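Local coordinates for protein P35 (Autographa californica nucleopolyhedrovirus, PDB 1P35) that inhibits host caspases, blocking the apoptosis that viral infection sets off in insect cells, and also suppresses the antiviral RNA interference response, at residues A[13-18]-A[27-32]; A[68-73]-A[194-199]; A[209-214]-A[288-293]. All coordinates share one frame; numbering follows the deposited sequence.

Contact 1 of 3, residues A[13-18]-A[27-32]; sequences TIIRDC and LVYINK. With PO4 (phosphate ion), chain D; EDO (1,2-ethanediol), chain G.
I15 and Y29 lie side by side on one face of two antiparallel strands and point the same way, with CG1 of I15 3.8 Å from CD2 of the tyrosine ring. Y29 stands with CG anti to its backbone N (chi1 -171°), which slants the ring across toward the T13 end of the neighbouring strand, so that its CD2-CE2 side meets I15 and its phenol end meets CG2 of T13. On that same face I15 also turns CG2 toward CD1 of L27, and the leucine and D17 side chains cross obliquely, with CD1 of L27 near OD2 of D17. The polar ends are tied off beyond the pair: D17 reaches Y170 and R25, and N31 bonds to Y100. One water holds the T13 end together, 2.6 Å from OG1 of T13 and 2.7 Å from OH of Y29, while accepting a hydrogen bond from ND2 of N31.

The other face carries I14 against I30, CB to CB at 4.1 Å, and R16 beside V28, with helix 62-74 packing on I14 and R16. The arginine chain runs out extended and then bends at chi3 (66°), turning its guanidinium toward a phosphate ion: NH1 gives a long bond of 3.2 Å to O4 of the phosphate, and NH2 another to O1. NH1 also donates to O2 of an ethanediol, and NH2 has a salt bridge to E26. K58 of the same chain and R79 of the second subunit also bond to this phosphate.

Four backbone bonds stitch the strands, reciprocal between I14 and I30 and between R16 and V28; the shortest, I14 N to I30 O and V28 N to R16 O, are both 2.7 Å. Hydrogen-bonded and non-hydrogen-bonded pairs follow in turn, the regular ladder of an antiparallel beta hairpin.

Contact 2 of 3, residues A[68-73]-A[194-199]; sequences SKVDEQ and DVVAYV. With EDO (1,2-ethanediol), chain G.
V70 of helix 62-74 rests on V196 of strand 191-199, in a helix-on-sheet packing where the two short axes run almost perpendicular, at 95°, and approach to 8.2 Å. The close part is this valine pair, whose side chains cross obliquely. With chi1 of V70 at 175°, its CG1 lies opposite the backbone N and is turned to the strand. V70 CG1 touches V196 CB at 3.8 Å, and V196 CG1 is only slightly farther off. The other branch, CG2, reaches over the strand backbone instead and lies 3.5 Å from the carbonyl O of A197, then more loosely near CB of Y198. Both valines are buried, and the contact between the segments is made by van der Waals packing. The strand beneath is fixed by its neighbours: V196 exchanges backbone bonds with T13 and I15 on one flank, and A197 pairs with V279 on the other.

Toward solvent the fit slackens. K69, an exposed residue, sends its extended chain out from the helix, passing Y198 with CD no nearer than 4.2 Å to CE2 of the ring. D71 points its carboxylate to K67 and K280, and so ties the helix both to itself and to strand 276-282. The ring of Y198 also meets that of Y278, the planes at about 90°.

An ethanediol, probably from the crystallisation liquor, lies beside both the lysine and the tyrosine. The hydrogen bond to its O1 from NZ of K69 is weak and doubtful, while its C2 sits over the centre of the Y198 ring, 3.9 Å above the plane.

Contact 3 of 3, residues A[209-214]-A[288-293]; sequences FEEFVQ and LNKNVI
NZ of K290 forms a salt bridge with OE1 of E211, 3.1 Å long, meeting the carboxylate on its syn side but 33° out of its plane. The two side chains cross at about a right angle. Chi1 of E211, 171°, turns CG away from the backbone N, and the chain runs on extended from the helix, whereas K290 bends at chi3 (-71°) to bring its ammonium round to the oxygen. Both residues are partly exposed, so the bridge lies at the margin of the contact.

L288 packs closer to the helix backbone. Its CD1 touches the carbonyl O of E211 at 3.3 Å and the aliphatic CG of the same glutamate at 3.6 Å, and it also reaches CA of F212. Here one side of helix 206-215 is covered by the loop that follows strand 284-286 and leads into strand 292-295, whose own partner is strand 176-179; V292 bonds to V179 through the backbone. The loop is moored on its far side as well, with N289 bonded to H183 and N291 to A182.

Inside, two phenylalanine rings pack against the loop and strand. F212 presents CE2 to the carbonyl O of K290, which lies at the ring edge in its plane, 3.5 Å away, while the aliphatic part of the lysine slides past in the opposite direction. V292 divides its methyls between the rings: CG2 approaches F212 obliquely, 4.0 Å from CD2, and CG1 lies at the edge of F209, 3.9 Å from CE1. F209 is stacked in turn on F268, and F204 meets it at a steep angle.

In the fold
Contacts 1 and 2 share one sheet, and their centres are 10 Å apart. Strand 10-21 runs parallel to strand 191-199, and the seam between them is drawn by backbone bonds such as I15 N to V196 O, 3.0 Å. Helix 62-74 lies across both strands, so contact 2 continues the packing begun on the I14 and R16 face of contact 1. The two also meet at the ethanediol, bonded by R16 and, doubtfully, by K69, with the phosphate close by. Contact 3 touches neither: its nearest atoms are about 8 Å from contact 1 and 7 Å from contact 2, its centre about 18 and 16 Å from theirs. Its helix 206-215 follows strand 191-199 in the chain.

Contact 1 of 3, residues A[13-18]-A[27-32]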
loop_
_atom_site.group_PDB
_atom_site.type_symbol
_atom_site.label_atom_id
_atom_site.label_comp_id
_atom_site.label_asym_id
_atom_site.label_seq_id
_atom_site.Cartn_x
_atom_site.Cartn_y
_atom_site.Cartn_z
ATOM N N THR A 13 -3.794 -0.664 -16.882
ATOM C CA THR A 13 -2.624 0.019 -17.372
ATOM C C THR A 13 -2.492 1.352 -16.615
ATOM O O THR A 13 -3.454 2.108 -16.471
ATOM C CB THR A 13 -2.726 0.228 -18.922
ATOM O OG1 THR A 13 -2.807 -1.059 -19.566
ATOM C CG2 THR A 13 -1.509 0.942 -19.464
ATOM N N ILE A 14 -1.291 1.605 -16.112
ATOM C CA ILE A 14 -0.974 2.822 -15.371
ATOM C C ILE A 14 0.219 3.484 -16.050
ATOM O O ILE A 14 1.236 2.841 -16.286
ATOM C CB ILE A 14 -0.630 2.465 -13.920
ATOM C CG1 ILE A 14 -1.794 1.640 -13.334
ATOM C CG2 ILE A 14 -0.470 3.714 -13.090
ATOM C CD1 ILE A 14 -1.588 1.215 -11.894
ATOM N N ILE A 15 0.106 4.789 -16.295
ATOM C CA ILE A 15 1.094 5.533 -17.016
ATOM C C ILE A 15 1.426 6.823 -16.349
ATOM O O ILE A 15 0.549 7.472 -15.789
ATOM C CB ILE A 15 0.545 5.910 -18.410
ATOM C CG1 ILE A 15 0.253 4.651 -19.220
ATOM C CG2 ILE A 15 1.472 6.924 -19.109
ATOM C CD1 ILE A 15 -0.527 4.988 -20.544
ATOM N N ARG A 16 2.707 7.193 -16.426
ATOM C CA ARG A 16 3.150 8.480 -15.905
ATOM C C ARG A 16 4.225 8.944 -16.870
ATOM O O ARG A 16 5.080 8.155 -17.309
ATOM C CB ARG A 16 3.750 8.379 -14.499
ATOM C CG ARG A 16 3.842 9.742 -13.852
ATOM C CD ARG A 16 4.660 9.778 -12.527
ATOM N NE ARG A 16 6.056 9.487 -12.809
ATOM C CZ ARG A 16 7.021 9.383 -11.905
ATOM N NH1 ARG A 16 6.757 9.548 -10.611
ATOM N NH2 ARG A 16 8.263 9.135 -12.314
ATOM N N ASP A 17 4.177 10.224 -17.229
ATOM C CA ASP A 17 5.159 10.782 -18.142
ATOM C C ASP A 17 5.408 12.195 -17.624
ATOM O O ASP A 17 4.497 13.003 -17.589
ATOM C CB ASP A 17 4.614 10.778 -19.566
ATOM C CG ASP A 17 5.626 11.266 -20.587
ATOM O OD1 ASP A 17 6.016 12.443 -20.491
ATOM O OD2 ASP A 17 6.015 10.482 -21.487
ATOM N N CYS A 18 6.655 12.460 -17.223
ATOM C CA CYS A 18 7.032 13.736 -16.639
ATOM C C CYS A 18 8.283 14.346 -17.307
ATOM O O CYS A 18 9.109 13.624 -17.866
ATOM C CB CYS A 18 7.311 13.535 -15.126
ATOM S SG CYS A 18 5.982 12.813 -14.083
ATOM N N LEU A 27 8.911 8.178 -19.133
ATOM C CA LEU A 27 7.703 7.440 -19.291
ATOM C C LEU A 27 7.775 6.208 -18.391
ATOM O O LEU A 27 8.733 5.449 -18.476
ATOM C CB LEU A 27 7.513 6.973 -20.741
ATOM C CG LEU A 27 6.294 6.043 -20.830
ATOM C CD1 LEU A 27 5.026 6.889 -20.584
ATOM C CD2 LEU A 27 6.178 5.380 -22.207
ATOM N N VAL A 28 6.752 6.046 -17.543
ATOM C CA VAL A 28 6.588 4.923 -16.652
ATOM C C VAL A 28 5.311 4.305 -17.214
ATOM O O VAL A 28 4.278 4.994 -17.462
ATOM C CB VAL A 28 6.434 5.340 -15.167
ATOM C CG1 VAL A 28 6.010 4.111 -14.344
ATOM C CG2 VAL A 28 7.772 5.764 -14.603
ATOM N N TYR A 29 5.388 3.007 -17.471
ATOM C CA TYR A 29 4.284 2.347 -18.121
ATOM C C TYR A 29 4.199 0.997 -17.415
ATOM O O TYR A 29 5.184 0.237 -17.403
ATOM C CB TYR A 29 4.603 2.187 -19.642
ATOM C CG TYR A 29 3.407 1.698 -20.478
ATOM C CD1 TYR A 29 3.007 0.385 -20.392
ATOM C CD2 TYR A 29 2.645 2.573 -21.286
ATOM C CE1 TYR A 29 1.898 -0.092 -21.054
ATOM C CE2 TYR A 29 1.482 2.104 -21.986
ATOM C CZ TYR A 29 1.131 0.733 -21.844
ATOM O OH TYR A 29 0.038 0.137 -22.462
ATOM N N ILE A 30 3.020 0.729 -16.843
ATOM C CA ILE A 30 2.741 -0.476 -16.068
ATOM C C ILE A 30 1.413 -1.083 -16.529
ATOM O O ILE A 30 0.396 -0.352 -16.762
ATOM C CB ILE A 30 2.532 -0.122 -14.542
ATOM C CG1 ILE A 30 3.797 0.403 -13.920
ATOM C CG2 ILE A 30 2.082 -1.330 -13.728
ATOM C CD1 ILE A 30 3.491 1.731 -13.133
ATOM N N ASN A 31 1.403 -2.407 -16.688
ATOM C CA ASN A 31 0.124 -3.056 -17.027
ATOM C C ASN A 31 0.079 -4.459 -16.453
ATOM O O ASN A 31 1.039 -4.903 -15.823
ATOM C CB ASN A 31 -0.159 -3.085 -18.550
ATOM C CG ASN A 31 0.797 -3.976 -19.349
ATOM O OD1 ASN A 31 1.603 -4.744 -18.799
ATOM N ND2 ASN A 31 0.721 -3.849 -20.674
ATOM N N LYS A 32 -1.041 -5.144 -16.643
ATOM C CA LYS A 32 -1.167 -6.504 -16.145
ATOM C C LYS A 32 -1.698 -7.478 -17.161
ATOM O O LYS A 32 -2.875 -7.421 -17.546
ATOM C CB LYS A 32 -2.017 -6.518 -14.877
ATOM C CG LYS A 32 -2.065 -7.861 -14.160
ATOM C CD LYS A 32 -2.748 -7.741 -12.798
ATOM C CE LYS A 32 -2.029 -6.701 -11.938
ATOM N NZ LYS A 32 -2.583 -6.579 -10.580
HETATM P P PO4 D . 10.256 9.882 -8.806
HETATM O O1 PO4 D . 10.681 9.915 -10.268
HETATM O O2 PO4 D . 11.472 9.552 -7.961
HETATM O O3 PO4 D . 9.694 11.232 -8.380
HETATM O O4 PO4 D . 9.178 8.845 -8.656
HETATM C C1 EDO G . 2.758 9.925 -8.531
HETATM O O1 EDO G . 2.930 10.417 -7.174
HETATM C C2 EDO G . 3.084 10.977 -9.547
HETATM O O2 EDO G . 4.463 11.232 -9.493
HETATM O O HOH W 1 -1.369 -2.001 -21.560
#

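Contact 2 of 3, residues A[68-73]-A[194-199]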
loop_
_atom_site.group_PDB
_atom_site.type_symbol
_atom_site.label_atom_id
_atom_site.label_comp_id
_atom_site.label_asym_id
_atom_site.label_seq_id
_atom_site.Cartn_x
_atom_site.Cartn_y
_atom_site.Cartn_z
ATOM N N SER A 68 -3.287 6.349 -7.197
ATOM C CA SER A 68 -3.948 7.057 -6.101
ATOM C C SER A 68 -4.110 8.514 -6.421
ATOM O O SER A 68 -5.100 9.149 -6.045
ATOM C CB SER A 68 -3.123 6.925 -4.794
ATOM O OG SER A 68 -3.418 7.962 -3.884
ATOM N N LYS A 69 -3.108 9.075 -7.088
ATOM C CA LYS A 69 -3.184 10.479 -7.389
ATOM C C LYS A 69 -4.270 10.795 -8.421
ATOM O O LYS A 69 -4.916 11.846 -8.334
ATOM C CB LYS A 69 -1.833 11.019 -7.872
ATOM C CG LYS A 69 -0.841 11.208 -6.732
ATOM C CD LYS A 69 0.299 12.104 -7.174
ATOM C CE LYS A 69 1.208 12.446 -5.998
ATOM N NZ LYS A 69 2.506 13.038 -6.461
ATOM N N VAL A 70 -4.418 9.899 -9.387
ATOM C CA VAL A 70 -5.407 10.065 -10.442
ATOM C C VAL A 70 -6.770 9.921 -9.821
ATOM O O VAL A 70 -7.589 10.833 -9.961
ATOM C CB VAL A 70 -5.176 9.074 -11.626
ATOM C CG1 VAL A 70 -6.324 9.202 -12.674
ATOM C CG2 VAL A 70 -3.828 9.458 -12.307
ATOM N N ASP A 71 -6.980 8.820 -9.096
ATOM C CA ASP A 71 -8.233 8.567 -8.378
ATOM C C ASP A 71 -8.638 9.704 -7.434
ATOM O O ASP A 71 -9.816 9.962 -7.273
ATOM C CB ASP A 71 -8.189 7.269 -7.540
ATOM C CG ASP A 71 -8.178 6.012 -8.399
ATOM O OD1 ASP A 71 -8.593 6.103 -9.571
ATOM O OD2 ASP A 71 -7.801 4.922 -7.900
ATOM N N GLU A 72 -7.699 10.415 -6.821
ATOM C CA GLU A 72 -8.184 11.457 -5.907
ATOM C C GLU A 72 -8.631 12.730 -6.650
ATOM O O GLU A 72 -9.195 13.646 -6.047
ATOM C CB GLU A 72 -7.134 11.810 -4.841
ATOM C CG GLU A 72 -6.007 12.676 -5.354
ATOM C CD GLU A 72 -5.029 13.091 -4.258
ATOM O OE1 GLU A 72 -4.402 12.210 -3.614
ATOM O OE2 GLU A 72 -4.886 14.311 -4.041
ATOM N N GLN A 73 -8.332 12.825 -7.942
ATOM C CA GLN A 73 -8.807 13.994 -8.663
ATOM C C GLN A 73 -10.240 13.698 -9.139
ATOM O O GLN A 73 -11.089 14.594 -9.160
ATOM C CB GLN A 73 -7.931 14.313 -9.854
ATOM C CG GLN A 73 -6.553 14.835 -9.538
ATOM C CD GLN A 73 -6.598 16.142 -8.745
ATOM O OE1 GLN A 73 -7.343 17.098 -9.083
ATOM N NE2 GLN A 73 -5.784 16.205 -7.694
ATOM N N ASP A 194 -8.888 0.610 -19.969
ATOM C CA ASP A 194 -8.779 0.497 -18.524
ATOM C C ASP A 194 -7.371 0.989 -18.223
ATOM O O ASP A 194 -6.415 0.200 -18.121
ATOM C CB ASP A 194 -8.970 -0.938 -18.001
ATOM C CG ASP A 194 -8.951 -0.977 -16.474
ATOM O OD1 ASP A 194 -9.208 0.111 -15.872
ATOM O OD2 ASP A 194 -8.702 -2.042 -15.883
ATOM N N VAL A 195 -7.270 2.309 -18.067
ATOM C CA VAL A 195 -5.989 2.954 -17.889
ATOM C C VAL A 195 -6.167 4.308 -17.170
ATOM O O VAL A 195 -7.237 4.937 -17.260
ATOM C CB VAL A 195 -5.366 3.170 -19.329
ATOM C CG1 VAL A 195 -6.353 4.082 -20.236
ATOM C CG2 VAL A 195 -4.014 3.780 -19.248
ATOM N N VAL A 196 -5.145 4.686 -16.397
ATOM C CA VAL A 196 -5.071 5.972 -15.707
ATOM C C VAL A 196 -3.684 6.489 -16.113
ATOM O O VAL A 196 -2.774 5.689 -16.386
ATOM C CB VAL A 196 -5.187 5.869 -14.131
ATOM C CG1 VAL A 196 -6.558 5.329 -13.725
ATOM C CG2 VAL A 196 -4.146 4.933 -13.570
ATOM N N ALA A 197 -3.564 7.815 -16.222
ATOM C CA ALA A 197 -2.336 8.472 -16.577
ATOM C C ALA A 197 -2.187 9.814 -15.845
ATOM O O ALA A 197 -3.170 10.530 -15.528
ATOM C CB ALA A 197 -2.245 8.694 -18.078
ATOM N N TYR A 198 -0.934 10.113 -15.547
ATOM C CA TYR A 198 -0.529 11.332 -14.889
ATOM C C TYR A 198 0.547 11.898 -15.849
ATOM O O TYR A 198 1.521 11.199 -16.129
ATOM C CB TYR A 198 0.079 10.983 -13.491
ATOM C CG TYR A 198 0.654 12.171 -12.751
ATOM C CD1 TYR A 198 1.860 12.749 -13.169
ATOM C CD2 TYR A 198 -0.012 12.733 -11.646
ATOM C CE1 TYR A 198 2.409 13.846 -12.515
ATOM C CE2 TYR A 198 0.517 13.838 -10.964
ATOM C CZ TYR A 198 1.742 14.389 -11.402
ATOM O OH TYR A 198 2.362 15.398 -10.695
ATOM N N VAL A 199 0.367 13.128 -16.363
ATOM C CA VAL A 199 1.348 13.714 -17.323
ATOM C C VAL A 199 1.537 15.177 -16.959
ATOM O O VAL A 199 0.560 15.907 -16.915
ATOM C CB VAL A 199 0.860 13.673 -18.796
ATOM C CG1 VAL A 199 2.011 14.092 -19.719
ATOM C CG2 VAL A 199 0.346 12.255 -19.186
HETATM C C1 EDO G . 2.758 9.925 -8.531
HETATM O O1 EDO G . 2.930 10.417 -7.174
HETATM C C2 EDO G . 3.084 10.977 -9.547
HETATM O O2 EDO G . 4.463 11.232 -9.493
#

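Contact 3 of 3, residues A[209-214]-A[288-293]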
loop_
_atom_site.group_PDB
_atom_site.type_symbol
_atom_site.label_atom_id
_atom_site.label_comp_id
_atom_site.label_asym_id
_atom_site.label_seq_id
_atom_site.Cartn_x
_atom_site.Cartn_y
_atom_site.Cartn_z
ATOM N N PHE A 209 -9.507 16.627 -26.011
ATOM C CA PHE A 209 -10.060 15.936 -24.876
ATOM C C PHE A 209 -11.600 15.737 -25.084
ATOM O O PHE A 209 -12.140 14.659 -24.748
ATOM C CB PHE A 209 -9.741 16.688 -23.552
ATOM C CG PHE A 209 -8.243 16.792 -23.215
ATOM C CD1 PHE A 209 -7.331 15.916 -23.791
ATOM C CD2 PHE A 209 -7.750 17.811 -22.365
ATOM C CE1 PHE A 209 -5.906 16.035 -23.556
ATOM C CE2 PHE A 209 -6.339 17.952 -22.127
ATOM C CZ PHE A 209 -5.436 17.057 -22.729
ATOM N N GLU A 210 -12.285 16.738 -25.642
ATOM C CA GLU A 210 -13.744 16.640 -25.890
ATOM C C GLU A 210 -14.020 15.492 -26.813
ATOM O O GLU A 210 -14.877 14.650 -26.553
ATOM C CB GLU A 210 -14.318 17.927 -26.505
ATOM C CG GLU A 210 -14.323 19.090 -25.521
ATOM C CD GLU A 210 -14.977 20.335 -26.086
ATOM O OE1 GLU A 210 -16.174 20.252 -26.471
ATOM O OE2 GLU A 210 -14.286 21.384 -26.127
ATOM N N GLU A 211 -13.264 15.454 -27.904
ATOM C CA GLU A 211 -13.436 14.362 -28.853
ATOM C C GLU A 211 -13.254 12.978 -28.183
ATOM O O GLU A 211 -13.964 12.042 -28.473
ATOM C CB GLU A 211 -12.405 14.487 -29.985
ATOM C CG GLU A 211 -12.395 13.242 -30.903
ATOM C CD GLU A 211 -11.315 13.272 -31.977
ATOM O OE1 GLU A 211 -10.130 13.579 -31.673
ATOM O OE2 GLU A 211 -11.650 12.954 -33.128
ATOM N N PHE A 212 -12.245 12.850 -27.315
ATOM C CA PHE A 212 -11.993 11.547 -26.698
ATOM C C PHE A 212 -13.165 11.184 -25.730
ATOM O O PHE A 212 -13.721 10.076 -25.788
ATOM C CB PHE A 212 -10.609 11.578 -25.959
ATOM C CG PHE A 212 -9.908 10.259 -25.934
ATOM C CD1 PHE A 212 -10.392 9.207 -25.146
ATOM C CD2 PHE A 212 -8.799 10.036 -26.735
ATOM C CE1 PHE A 212 -9.772 7.935 -25.167
ATOM C CE2 PHE A 212 -8.174 8.771 -26.760
ATOM C CZ PHE A 212 -8.659 7.723 -25.980
ATOM N N VAL A 213 -13.554 12.138 -24.871
ATOM C CA VAL A 213 -14.620 11.898 -23.896
ATOM C C VAL A 213 -16.015 11.638 -24.514
ATOM O O VAL A 213 -16.742 10.756 -24.037
ATOM C CB VAL A 213 -14.682 13.039 -22.867
ATOM C CG1 VAL A 213 -15.882 12.875 -21.897
ATOM C CG2 VAL A 213 -13.361 13.050 -22.044
ATOM N N GLN A 214 -16.359 12.373 -25.581
ATOM C CA GLN A 214 -17.657 12.206 -26.269
ATOM C C GLN A 214 -17.786 10.784 -26.839
ATOM O O GLN A 214 -18.904 10.246 -26.925
ATOM C CB GLN A 214 -17.793 13.214 -27.438
ATOM C CG GLN A 214 -17.894 14.616 -26.987
ATOM C CD GLN A 214 -17.797 15.632 -28.135
ATOM O OE1 GLN A 214 -17.497 15.302 -29.290
ATOM N NE2 GLN A 214 -18.013 16.877 -27.793
ATOM N N LEU A 288 -13.095 5.145 -30.888
ATOM C CA LEU A 288 -11.854 5.896 -31.115
ATOM C C LEU A 288 -10.721 5.048 -30.498
ATOM O O LEU A 288 -10.770 4.724 -29.315
ATOM C CB LEU A 288 -11.852 7.261 -30.355
ATOM C CG LEU A 288 -12.275 8.581 -31.009
ATOM C CD1 LEU A 288 -12.190 9.725 -29.994
ATOM C CD2 LEU A 288 -11.351 8.889 -32.202
ATOM N N ASN A 289 -9.719 4.717 -31.290
ATOM C CA ASN A 289 -8.565 3.954 -30.818
ATOM C C ASN A 289 -7.362 4.800 -31.139
ATOM O O ASN A 289 -6.752 4.637 -32.191
ATOM C CB ASN A 289 -8.431 2.626 -31.569
ATOM C CG ASN A 289 -7.184 1.876 -31.148
ATOM O OD1 ASN A 289 -6.835 1.867 -29.970
ATOM N ND2 ASN A 289 -6.525 1.234 -32.088
ATOM N N LYS A 290 -7.033 5.747 -30.276
ATOM C CA LYS A 290 -5.913 6.626 -30.559
ATOM C C LYS A 290 -5.073 7.123 -29.349
ATOM O O LYS A 290 -5.492 7.018 -28.190
ATOM C CB LYS A 290 -6.428 7.833 -31.385
ATOM C CG LYS A 290 -7.545 8.612 -30.744
ATOM C CD LYS A 290 -7.929 9.900 -31.527
ATOM C CE LYS A 290 -6.887 11.011 -31.454
ATOM N NZ LYS A 290 -7.347 12.258 -32.150
ATOM N N ASN A 291 -3.868 7.641 -29.633
ATOM C CA ASN A 291 -3.039 8.206 -28.563
ATOM C C ASN A 291 -3.490 9.668 -28.342
ATOM O O ASN A 291 -4.215 10.239 -29.134
ATOM C CB ASN A 291 -1.543 8.178 -28.981
ATOM C CG ASN A 291 -1.053 6.761 -29.250
ATOM O OD1 ASN A 291 -1.433 5.832 -28.524
ATOM N ND2 ASN A 291 -0.194 6.588 -30.260
ATOM N N VAL A 292 -3.056 10.258 -27.247
ATOM C CA VAL A 292 -3.354 11.653 -26.964
ATOM C C VAL A 292 -1.990 12.286 -27.211
ATOM O O VAL A 292 -0.984 11.783 -26.719
ATOM C CB VAL A 292 -3.805 11.830 -25.502
ATOM C CG1 VAL A 292 -3.650 13.261 -25.071
ATOM C CG2 VAL A 292 -5.251 11.372 -25.362
ATOM N N ILE A 293 -1.938 13.341 -28.007
ATOM C CA ILE A 293 -0.657 13.979 -28.337
ATOM C C ILE A 293 -0.749 15.435 -27.898
ATOM O O ILE A 293 -1.680 16.152 -28.316
ATOM C CB ILE A 293 -0.376 13.760 -29.883
ATOM C CG1 ILE A 293 -0.357 12.226 -30.137
ATOM C CG2 ILE A 293 0.980 14.363 -30.309
ATOM C CD1 ILE A 293 0.019 11.721 -31.542
#